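Local coordinates for GTPase-activating protein skywalker (Drosophila melanogaster, PDB 5HJQ) that acts as a GTPase-activating protein for Rab35, controls synaptic vesicle protein turnover through endosomal trafficking, and binds phosphoinositides through its TBC domain, at residues A114-W117 against P118-C121; S209-E212 against A213-L217; L312-K315 against E316-N320. All blocks are in the same frame, centred on the assembly; numbering follows the deposited sequence.

Three contacts, each local, within or at an end of a helix, illustrate how an all-helical TBC domain is built. In chain order, interaction 1 lies on helix 113-122, interaction 2 at the start of helix 210-221, and interaction 3 on helix 300-317. The first two are neighbours, with centres about 10 Å apart: C216 SG packs on P118 CA at 3.5 Å and on C121 CB at 3.6 Å, joining their helices. Interaction 3 lies on the opposite side of the chain's centre, about 37 Å from interaction 1 and about 40 Å from interaction 2, centre to centre. Helix 300-317 also carries the phosphoinositide-binding residues K300 and R304, so this contact shares its helix with the lipid pocket.

Interaction 1. Residues A114-W117 against P118-C121; sequences AQLW and PMLC
L116 and L120, one helical turn apart, make the tightly packed side of this contact. CD1 of L116 approaches CG of L120 to 3.9 Å, and CD1 of L120 lies equally close to CG of L116, so each methyl beds against the branch point of the other leucine. The torsions bring this about: L116 holds CG anti to its own N (chi1 179°) and leans toward the following turn, whereas L120 keeps CG beside its backbone N and leans back. The W117 indole borders the pair, its CD1 4.2 Å from L120 CD1 in an oblique approach. Helix 284-297 closes this buried side with F295, edge-to-face with the indole, and D292, hydrogen-bonded to W117 NE1; F207, in the loop before helix 210-221, also meets the indole edge-to-face.

P118 lies at the boundary, partly exposed yet touching M208 and C216. It has no N-H to give, and the carbonyl oxygen of A114 instead faces the ring methylene, with O 3.3 Å from P118 CG. M119 N makes a weak bond, to L116 O. Regular bonding returns at L120 N, which reaches L116 O at 3.1 Å, in the carbonyl plane, and at C121 N, which reaches W117 O almost straight (174°). On the looser side Q115 turns away into an exposed position. M119 makes a thinner contact, bending at its last torsion to bring CE to 4.1 Å from L116 CD1; helix 82-91 lies against it.

This is a proline kink within helix 113-122 of the TBC domain: the regular bonding is interrupted at P118 and M119, yet the helix continues. Its buried flank is packed with leucine and aromatic groups, and the one polar group of the indole is satisfied by a carboxylate from another helix.

Interaction 2. Residues S209-E212 against A213-L217; sequences SEEE and AYICL
S209 sits at the N-cap of its helix, and while its carbonyl oxygen takes A213 N in a regular helix bond at 2.9 Å, its hydroxyl and its amide both meet the carboxylate of E212. The hydroxyl donates from OG to E212 OE1 at 3.0 Å, meeting that oxygen on its anti side and 25° out of the carboxylate plane. Two weak bonds complete the exchange, one from S209 N to the same OE1 and one from E212 N back to S209 OG, so the pairing is held mainly by the OG to OE1 bond. One carboxylate oxygen is therefore gripped twice by a single residue. E212 can reach back because CG sits beside its backbone N (chi1 -85°) and the chain runs on extended from there.

Across the next turn, E211 and I215 lie side by side and point the same way, with E211 CG 4.2 Å from I215 CD1. The closer touch is with the backbone, where I215 CG1 rests 3.2 Å from E211 O, the oxygen that also accepts the hydrogen bond of I215 N. The same carbonyl oxygen sits near the plane of the Y214 ring, at its edge, and Y214 CB is 3.4 Å from it. On another side of the helix, the methyl carbon CB of A213 is 3.5 Å from S209 O.

The three consecutive glutamates stand at the amino end of the helix, where the helix dipole would be expected to favour their negative charge. E210 additionally forms a salt bridge with R179 and a hydrogen bond with Y135, whose ring also meets that of Y214, and E211 OE1 receives a weak hydrogen bond from W136 NE1. The reciprocal pairing of S209 and E212 is a capping box, the classic start of an alpha helix, here that of helix 210-221 within the TBC domain.

Interaction 3. Residues L312-K315 against E316-N320; sequences LFHK and ECQSN
F313 presents the face of its ring to C317, one turn further along. The sulfur SG of C317 is 3.8 Å from the centroid of the F313 ring and 22° off its normal, displaced toward the rim so that CE2 is nearest. With CG of F313 anti to its backbone N (chi1 -177°) and SG of C317 beside its own N, the ring is turned along the helix toward C317 and the sulfur back toward F313. F339 of helix 332-341 meets the same ring edge-to-face.

H314 and Q318 repeat the spacing with polar groups. The Q318 amide stands nearly upright on the imidazole, the planes 82° apart, and its NE2 lies over one face, displaced toward the rim, at 3.8 Å from H314 NE2. Y257 of helix 252-261 meets the H314 ring.

A water joins K315 and E316, accepting from K315 NZ at 2.6 Å and donating weakly to E316 OE1.

C317 N bonds to F313 O; Q318 N bonds to K315 O from above the carbonyl plane and only weakly to H314 O. The F313-C317 pair is a cysteine sulfur-aromatic contact between successive turns of helix 300-317 in the all-helical TBC fold.

Interaction 1. Residues A114-W117 against P118-C121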
ATOM      1  N   ALA A 114       0.413   8.124  15.379  1.00 61.06           N
ATOM      2  CA  ALA A 114       1.217   9.338  15.319  1.00 61.56           C
ATOM      3  C   ALA A 114       2.644   9.050  15.778  1.00 60.71           C
ATOM      4  O   ALA A 114       3.596   9.698  15.339  1.00 61.87           O
ATOM      5  CB  ALA A 114       0.595  10.435  16.166  1.00 59.53           C
ATOM      6  N   GLN A 115       2.784   8.061  16.656  1.00 53.34           N
ATOM      7  CA  GLN A 115       4.093   7.651  17.147  1.00 59.05           C
ATOM      8  C   GLN A 115       4.568   6.326  16.546  1.00 57.53           C
ATOM      9  O   GLN A 115       5.753   6.165  16.258  1.00 56.29           O
ATOM     10  CB  GLN A 115       4.074   7.541  18.674  1.00 62.62           C
ATOM     11  CG  GLN A 115       4.079   8.880  19.401  1.00 61.13           C
ATOM     12  CD  GLN A 115       4.154   8.720  20.907  1.00 68.21           C
ATOM     13  OE1 GLN A 115       5.226   8.845  21.503  1.00 70.60           O
ATOM     14  NE2 GLN A 115       3.015   8.443  21.530  1.00 69.76           N
ATOM     15  N   LEU A 116       3.650   5.378  16.372  1.00 55.63           N
ATOM     16  CA  LEU A 116       4.009   4.039  15.906  1.00 58.76           C
ATOM     17  C   LEU A 116       4.597   4.049  14.497  1.00 58.03           C
ATOM     18  O   LEU A 116       5.651   3.461  14.253  1.00 59.30           O
ATOM     19  CB  LEU A 116       2.792   3.110  15.950  1.00 57.73           C
ATOM     20  CG  LEU A 116       2.991   1.673  15.461  1.00 55.44           C
ATOM     21  CD1 LEU A 116       4.182   1.019  16.147  1.00 49.72           C
ATOM     22  CD2 LEU A 116       1.726   0.855  15.689  1.00 55.67           C
ATOM     23  N   TRP A 117       3.919   4.723  13.575  1.00 56.69           N
ATOM     24  CA  TRP A 117       4.322   4.699  12.169  1.00 57.69           C
ATOM     25  C   TRP A 117       5.653   5.400  11.859  1.00 57.11           C
ATOM     26  O   TRP A 117       6.445   4.869  11.080  1.00 57.75           O
ATOM     27  CB  TRP A 117       3.214   5.290  11.295  1.00 55.74           C
ATOM     28  CG  TRP A 117       2.081   4.342  11.057  1.00 55.14           C
ATOM     29  CD1 TRP A 117       1.900   3.120  11.633  1.00 55.67           C
ATOM     30  CD2 TRP A 117       0.981   4.531  10.162  1.00 53.89           C
ATOM     31  NE1 TRP A 117       0.750   2.536  11.155  1.00 57.81           N
ATOM     32  CE2 TRP A 117       0.168   3.384  10.251  1.00 51.70           C
ATOM     33  CE3 TRP A 117       0.602   5.562   9.298  1.00 53.94           C
ATOM     34  CZ2 TRP A 117      -1.004   3.240   9.512  1.00 47.18           C
ATOM     35  CZ3 TRP A 117      -0.556   5.414   8.559  1.00 53.79           C
ATOM     36  CH2 TRP A 117      -1.348   4.263   8.673  1.00 47.57           C
ATOM     37  N   PRO A 118       5.911   6.590  12.446  1.00 59.75           N
ATOM     38  CA  PRO A 118       7.222   7.188  12.153  1.00 54.99           C
ATOM     39  C   PRO A 118       8.396   6.328  12.616  1.00 59.13           C
ATOM     40  O   PRO A 118       9.476   6.389  12.025  1.00 57.57           O
ATOM     41  CB  PRO A 118       7.185   8.506  12.927  1.00 56.77           C
ATOM     42  CG  PRO A 118       5.748   8.847  12.997  1.00 56.88           C
ATOM     43  CD  PRO A 118       5.037   7.536  13.166  1.00 51.82           C
ATOM     44  N   MET A 119       8.181   5.533  13.657  1.00 59.08           N
ATOM     45  CA  MET A 119       9.217   4.640  14.156  1.00 57.04           C
ATOM     46  C   MET A 119       9.421   3.435  13.237  1.00 62.38           C
ATOM     47  O   MET A 119      10.555   3.081  12.905  1.00 65.06           O
ATOM     48  CB  MET A 119       8.874   4.163  15.565  1.00 56.07           C
ATOM     49  CG  MET A 119       9.885   3.189  16.133  1.00 66.63           C
ATOM     50  SD  MET A 119       9.493   2.664  17.813  1.00 74.08           S
ATOM     51  CE  MET A 119       7.930   1.825  17.560  1.00 69.07           C
ATOM     52  N   LEU A 120       8.319   2.801  12.843  1.00 55.20           N
ATOM     53  CA  LEU A 120       8.377   1.637  11.956  1.00 60.78           C
ATOM     54  C   LEU A 120       9.099   1.963  10.652  1.00 54.73           C
ATOM     55  O   LEU A 120       9.968   1.212  10.213  1.00 57.19           O
ATOM     56  CB  LEU A 120       6.971   1.110  11.653  1.00 55.75           C
ATOM     57  CG  LEU A 120       6.154   0.571  12.830  1.00 57.96           C
ATOM     58  CD1 LEU A 120       4.782   0.113  12.360  1.00 56.78           C
ATOM     59  CD2 LEU A 120       6.896  -0.562  13.517  1.00 57.85           C
ATOM     60  N   CYS A 121       8.749   3.092  10.047  1.00 53.45           N
ATOM     61  CA  CYS A 121       9.392   3.520   8.811  1.00 55.18           C
ATOM     62  C   CYS A 121      10.856   3.872   9.034  1.00 59.39           C
ATOM     63  O   CYS A 121      11.696   3.642   8.166  1.00 61.82           O
ATOM     64  CB  CYS A 121       8.656   4.718   8.209  1.00 55.98           C
ATOM     65  SG  CYS A 121       6.982   4.348   7.614  1.00 59.41           S
TER

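Interaction 2. Residues S209-E212 against A213-L217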
ATOM      1  N   SER A 209       2.503  14.699  10.948  1.00 58.16           N
ATOM      2  CA  SER A 209       2.737  15.990  10.313  1.00 56.78           C
ATOM      3  C   SER A 209       3.352  15.820   8.931  1.00 58.77           C
ATOM      4  O   SER A 209       3.772  14.724   8.558  1.00 57.54           O
ATOM      5  CB  SER A 209       3.643  16.862  11.183  1.00 53.39           C
ATOM      6  OG  SER A 209       4.930  16.285  11.308  1.00 55.48           O
ATOM      7  N   GLU A 210       3.406  16.917   8.183  1.00 59.62           N
ATOM      8  CA  GLU A 210       3.972  16.929   6.842  1.00 53.71           C
ATOM      9  C   GLU A 210       5.422  16.464   6.821  1.00 58.79           C
ATOM     10  O   GLU A 210       5.809  15.650   5.981  1.00 60.19           O
ATOM     11  CB  GLU A 210       3.872  18.333   6.245  1.00 49.90           C
ATOM     12  CG  GLU A 210       4.757  18.565   5.034  1.00 61.12           C
ATOM     13  CD  GLU A 210       4.390  19.830   4.281  1.00 61.91           C
ATOM     14  OE1 GLU A 210       3.440  20.519   4.710  1.00 58.83           O
ATOM     15  OE2 GLU A 210       5.050  20.132   3.263  1.00 62.69           O
ATOM     16  N   GLU A 211       6.219  16.985   7.747  1.00 51.76           N
ATOM     17  CA  GLU A 211       7.636  16.649   7.806  1.00 53.61           C
ATOM     18  C   GLU A 211       7.855  15.198   8.225  1.00 52.91           C
ATOM     19  O   GLU A 211       8.752  14.532   7.714  1.00 60.34           O
ATOM     20  CB  GLU A 211       8.382  17.582   8.761  1.00 51.67           C
ATOM     21  CG  GLU A 211       9.873  17.297   8.822  1.00 54.99           C
ATOM     22  CD  GLU A 211      10.629  18.298   9.668  1.00 59.78           C
ATOM     23  OE1 GLU A 211       9.982  19.020  10.457  1.00 67.46           O
ATOM     24  OE2 GLU A 211      11.872  18.358   9.545  1.00 60.72           O
ATOM     25  N   GLU A 212       7.041  14.713   9.157  1.00 50.43           N
ATOM     26  CA  GLU A 212       7.146  13.327   9.596  1.00 55.80           C
ATOM     27  C   GLU A 212       6.780  12.359   8.471  1.00 60.20           C
ATOM     28  O   GLU A 212       7.432  11.329   8.292  1.00 60.00           O
ATOM     29  CB  GLU A 212       6.260  13.078  10.814  1.00 56.95           C
ATOM     30  CG  GLU A 212       6.925  13.432  12.127  1.00 63.98           C
ATOM     31  CD  GLU A 212       5.973  13.365  13.307  1.00 72.86           C
ATOM     32  OE1 GLU A 212       4.866  13.938  13.209  1.00 71.18           O
ATOM     33  OE2 GLU A 212       6.331  12.738  14.330  1.00 75.76           O
ATOM     34  N   ALA A 213       5.734  12.698   7.723  1.00 56.98           N
ATOM     35  CA  ALA A 213       5.326  11.914   6.562  1.00 55.62           C
ATOM     36  C   ALA A 213       6.478  11.798   5.578  1.00 56.39           C
ATOM     37  O   ALA A 213       6.766  10.713   5.079  1.00 59.84           O
ATOM     38  CB  ALA A 213       4.115  12.540   5.893  1.00 52.63           C
ATOM     39  N   TYR A 214       7.143  12.920   5.318  1.00 58.74           N
ATOM     40  CA  TYR A 214       8.297  12.930   4.428  1.00 51.80           C
ATOM     41  C   TYR A 214       9.382  11.970   4.893  1.00 59.02           C
ATOM     42  O   TYR A 214       9.885  11.163   4.110  1.00 60.88           O
ATOM     43  CB  TYR A 214       8.895  14.331   4.313  1.00 51.05           C
ATOM     44  CG  TYR A 214      10.290  14.306   3.732  1.00 56.62           C
ATOM     45  CD1 TYR A 214      10.486  14.141   2.368  1.00 56.35           C
ATOM     46  CD2 TYR A 214      11.413  14.425   4.546  1.00 56.35           C
ATOM     47  CE1 TYR A 214      11.752  14.105   1.825  1.00 52.44           C
ATOM     48  CE2 TYR A 214      12.689  14.388   4.010  1.00 60.51           C
ATOM     49  CZ  TYR A 214      12.848  14.224   2.645  1.00 59.72           C
ATOM     50  OH  TYR A 214      14.106  14.188   2.090  1.00 62.40           O
ATOM     51  N   ILE A 215       9.744  12.075   6.168  1.00 60.69           N
ATOM     52  CA  ILE A 215      10.825  11.272   6.731  1.00 59.53           C
ATOM     53  C   ILE A 215      10.492   9.777   6.682  1.00 56.43           C
ATOM     54  O   ILE A 215      11.374   8.938   6.484  1.00 58.65           O
ATOM     55  CB  ILE A 215      11.139  11.696   8.180  1.00 52.45           C
ATOM     56  CG1 ILE A 215      11.589  13.158   8.224  1.00 59.91           C
ATOM     57  CG2 ILE A 215      12.217  10.813   8.774  1.00 44.55           C
ATOM     58  CD1 ILE A 215      11.835  13.691   9.638  1.00 59.28           C
ATOM     59  N   CYS A 216       9.215   9.444   6.845  1.00 56.03           N
ATOM     60  CA  CYS A 216       8.764   8.071   6.630  1.00 62.94           C
ATOM     61  C   CYS A 216       9.019   7.628   5.195  1.00 56.92           C
ATOM     62  O   CYS A 216       9.600   6.570   4.952  1.00 57.34           O
ATOM     63  CB  CYS A 216       7.277   7.925   6.952  1.00 59.47           C
ATOM     64  SG  CYS A 216       6.905   7.881   8.702  1.00 58.40           S
ATOM     65  N   LEU A 217       8.581   8.453   4.250  1.00 54.24           N
ATOM     66  CA  LEU A 217       8.700   8.152   2.827  1.00 59.19           C
ATOM     67  C   LEU A 217      10.145   7.981   2.380  1.00 59.48           C
ATOM     68  O   LEU A 217      10.473   7.022   1.680  1.00 63.29           O
ATOM     69  CB  LEU A 217       8.030   9.250   2.002  1.00 58.10           C
ATOM     70  CG  LEU A 217       6.504   9.233   2.060  1.00 60.88           C
ATOM     71  CD1 LEU A 217       5.921  10.623   1.869  1.00 57.99           C
ATOM     72  CD2 LEU A 217       5.953   8.266   1.022  1.00 54.96           C
TER

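Interaction 3. Residues L312-K315 against E316-N320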
ATOM      1  N   LEU A 312     -11.344 -14.412  -2.030  1.00 61.72           N
ATOM      2  CA  LEU A 312     -12.638 -13.891  -1.601  1.00 61.84           C
ATOM      3  C   LEU A 312     -13.530 -13.545  -2.792  1.00 63.46           C
ATOM      4  O   LEU A 312     -14.747 -13.712  -2.729  1.00 65.41           O
ATOM      5  CB  LEU A 312     -12.456 -12.657  -0.714  1.00 59.86           C
ATOM      6  CG  LEU A 312     -11.908 -12.873   0.698  1.00 61.49           C
ATOM      7  CD1 LEU A 312     -11.642 -11.535   1.374  1.00 60.92           C
ATOM      8  CD2 LEU A 312     -12.877 -13.704   1.527  1.00 62.67           C
ATOM      9  N   PHE A 313     -12.928 -13.055  -3.871  1.00 60.54           N
ATOM     10  CA  PHE A 313     -13.695 -12.656  -5.046  1.00 64.95           C
ATOM     11  C   PHE A 313     -14.215 -13.867  -5.814  1.00 67.65           C
ATOM     12  O   PHE A 313     -15.332 -13.851  -6.327  1.00 60.46           O
ATOM     13  CB  PHE A 313     -12.859 -11.771  -5.973  1.00 60.18           C
ATOM     14  CG  PHE A 313     -13.614 -11.269  -7.174  1.00 67.17           C
ATOM     15  CD1 PHE A 313     -14.568 -10.273  -7.040  1.00 64.42           C
ATOM     16  CD2 PHE A 313     -13.376 -11.795  -8.433  1.00 66.19           C
ATOM     17  CE1 PHE A 313     -15.267  -9.807  -8.140  1.00 70.71           C
ATOM     18  CE2 PHE A 313     -14.072 -11.332  -9.537  1.00 66.98           C
ATOM     19  CZ  PHE A 313     -15.019 -10.338  -9.389  1.00 70.63           C
ATOM     20  N   HIS A 314     -13.401 -14.915  -5.891  1.00 66.20           N
ATOM     21  CA  HIS A 314     -13.808 -16.142  -6.566  1.00 70.84           C
ATOM     22  C   HIS A 314     -14.922 -16.835  -5.787  1.00 74.68           C
ATOM     23  O   HIS A 314     -15.904 -17.297  -6.371  1.00 80.69           O
ATOM     24  CB  HIS A 314     -12.620 -17.087  -6.741  1.00 65.90           C
ATOM     25  CG  HIS A 314     -12.951 -18.337  -7.495  1.00 70.14           C
ATOM     26  ND1 HIS A 314     -12.273 -19.522  -7.310  1.00 70.08           N
ATOM     27  CD2 HIS A 314     -13.892 -18.584  -8.438  1.00 73.90           C
ATOM     28  CE1 HIS A 314     -12.780 -20.446  -8.105  1.00 67.47           C
ATOM     29  NE2 HIS A 314     -13.763 -19.905  -8.800  1.00 68.09           N
ATOM     30  N   LYS A 315     -14.754 -16.906  -4.471  1.00 71.21           N
ATOM     31  CA  LYS A 315     -15.769 -17.462  -3.580  1.00 73.82           C
ATOM     32  C   LYS A 315     -17.090 -16.729  -3.747  1.00 77.51           C
ATOM     33  O   LYS A 315     -18.154 -17.344  -3.851  1.00 84.41           O
ATOM     34  CB  LYS A 315     -15.306 -17.381  -2.122  1.00 75.29           C
ATOM     35  CG  LYS A 315     -16.423 -17.517  -1.100  1.00 74.51           C
ATOM     36  CD  LYS A 315     -15.867 -17.751   0.294  1.00 75.84           C
ATOM     37  CE  LYS A 315     -16.982 -17.924   1.320  1.00 82.56           C
ATOM     38  NZ  LYS A 315     -17.609 -16.624   1.693  1.00 77.62           N
ATOM     39  N   GLU A 316     -17.001 -15.405  -3.770  1.00 74.01           N
ATOM     40  CA  GLU A 316     -18.158 -14.542  -3.924  1.00 77.65           C
ATOM     41  C   GLU A 316     -18.830 -14.810  -5.272  1.00 78.97           C
ATOM     42  O   GLU A 316     -20.041 -14.933  -5.348  1.00 82.71           O
ATOM     43  CB  GLU A 316     -17.732 -13.074  -3.788  1.00 71.80           C
ATOM     44  CG  GLU A 316     -18.794 -12.147  -3.232  1.00 75.86           C
ATOM     45  CD  GLU A 316     -19.193 -12.463  -1.804  1.00 77.95           C
ATOM     46  OE1 GLU A 316     -18.380 -13.052  -1.063  1.00 74.58           O
ATOM     47  OE2 GLU A 316     -20.336 -12.123  -1.427  1.00 78.97           O
ATOM     48  N   CYS A 317     -18.030 -14.943  -6.325  1.00 80.49           N
ATOM     49  CA  CYS A 317     -18.553 -15.162  -7.674  1.00 80.69           C
ATOM     50  C   CYS A 317     -19.387 -16.436  -7.804  1.00 84.29           C
ATOM     51  O   CYS A 317     -20.256 -16.534  -8.669  1.00 82.18           O
ATOM     52  CB  CYS A 317     -17.400 -15.208  -8.677  1.00 76.37           C
ATOM     53  SG  CYS A 317     -16.757 -13.592  -9.140  1.00 74.89           S
ATOM     54  N   GLN A 318     -19.128 -17.404  -6.934  1.00 85.68           N
ATOM     55  CA  GLN A 318     -19.772 -18.705  -7.030  1.00 89.24           C
ATOM     56  C   GLN A 318     -21.280 -18.710  -6.690  1.00 94.86           C
ATOM     57  O   GLN A 318     -21.958 -19.677  -7.024  1.00102.72           O
ATOM     58  CB  GLN A 318     -19.039 -19.709  -6.127  1.00 90.63           C
ATOM     59  CG  GLN A 318     -17.764 -20.299  -6.727  1.00 87.66           C
ATOM     60  CD  GLN A 318     -17.068 -21.265  -5.790  1.00 91.66           C
ATOM     61  OE1 GLN A 318     -17.604 -21.623  -4.741  1.00 99.18           O
ATOM     62  NE2 GLN A 318     -15.867 -21.693  -6.164  1.00 85.23           N
ATOM     63  N   SER A 319     -21.811 -17.645  -6.072  1.00 91.61           N
ATOM     64  CA  SER A 319     -23.179 -17.681  -5.502  1.00 93.45           C
ATOM     65  C   SER A 319     -23.753 -16.338  -5.019  1.00 96.68           C
ATOM     66  O   SER A 319     -23.708 -16.093  -3.826  1.00 95.89           O
ATOM     67  CB  SER A 319     -23.179 -18.660  -4.314  1.00 95.04           C
ATOM     68  OG  SER A 319     -22.293 -18.235  -3.282  1.00 97.73           O
ATOM     69  N   ASN A 320     -24.345 -15.499  -5.878  1.00 95.34           N
ATOM     70  CA  ASN A 320     -24.241 -14.077  -5.545  1.00 94.26           C
ATOM     71  C   ASN A 320     -24.908 -13.053  -6.457  1.00 97.32           C
ATOM     72  O   ASN A 320     -25.152 -13.315  -7.623  1.00101.51           O
TER
HETATM   73  O   HOH W   1     -17.048 -14.085   1.916  1.00 83.82           O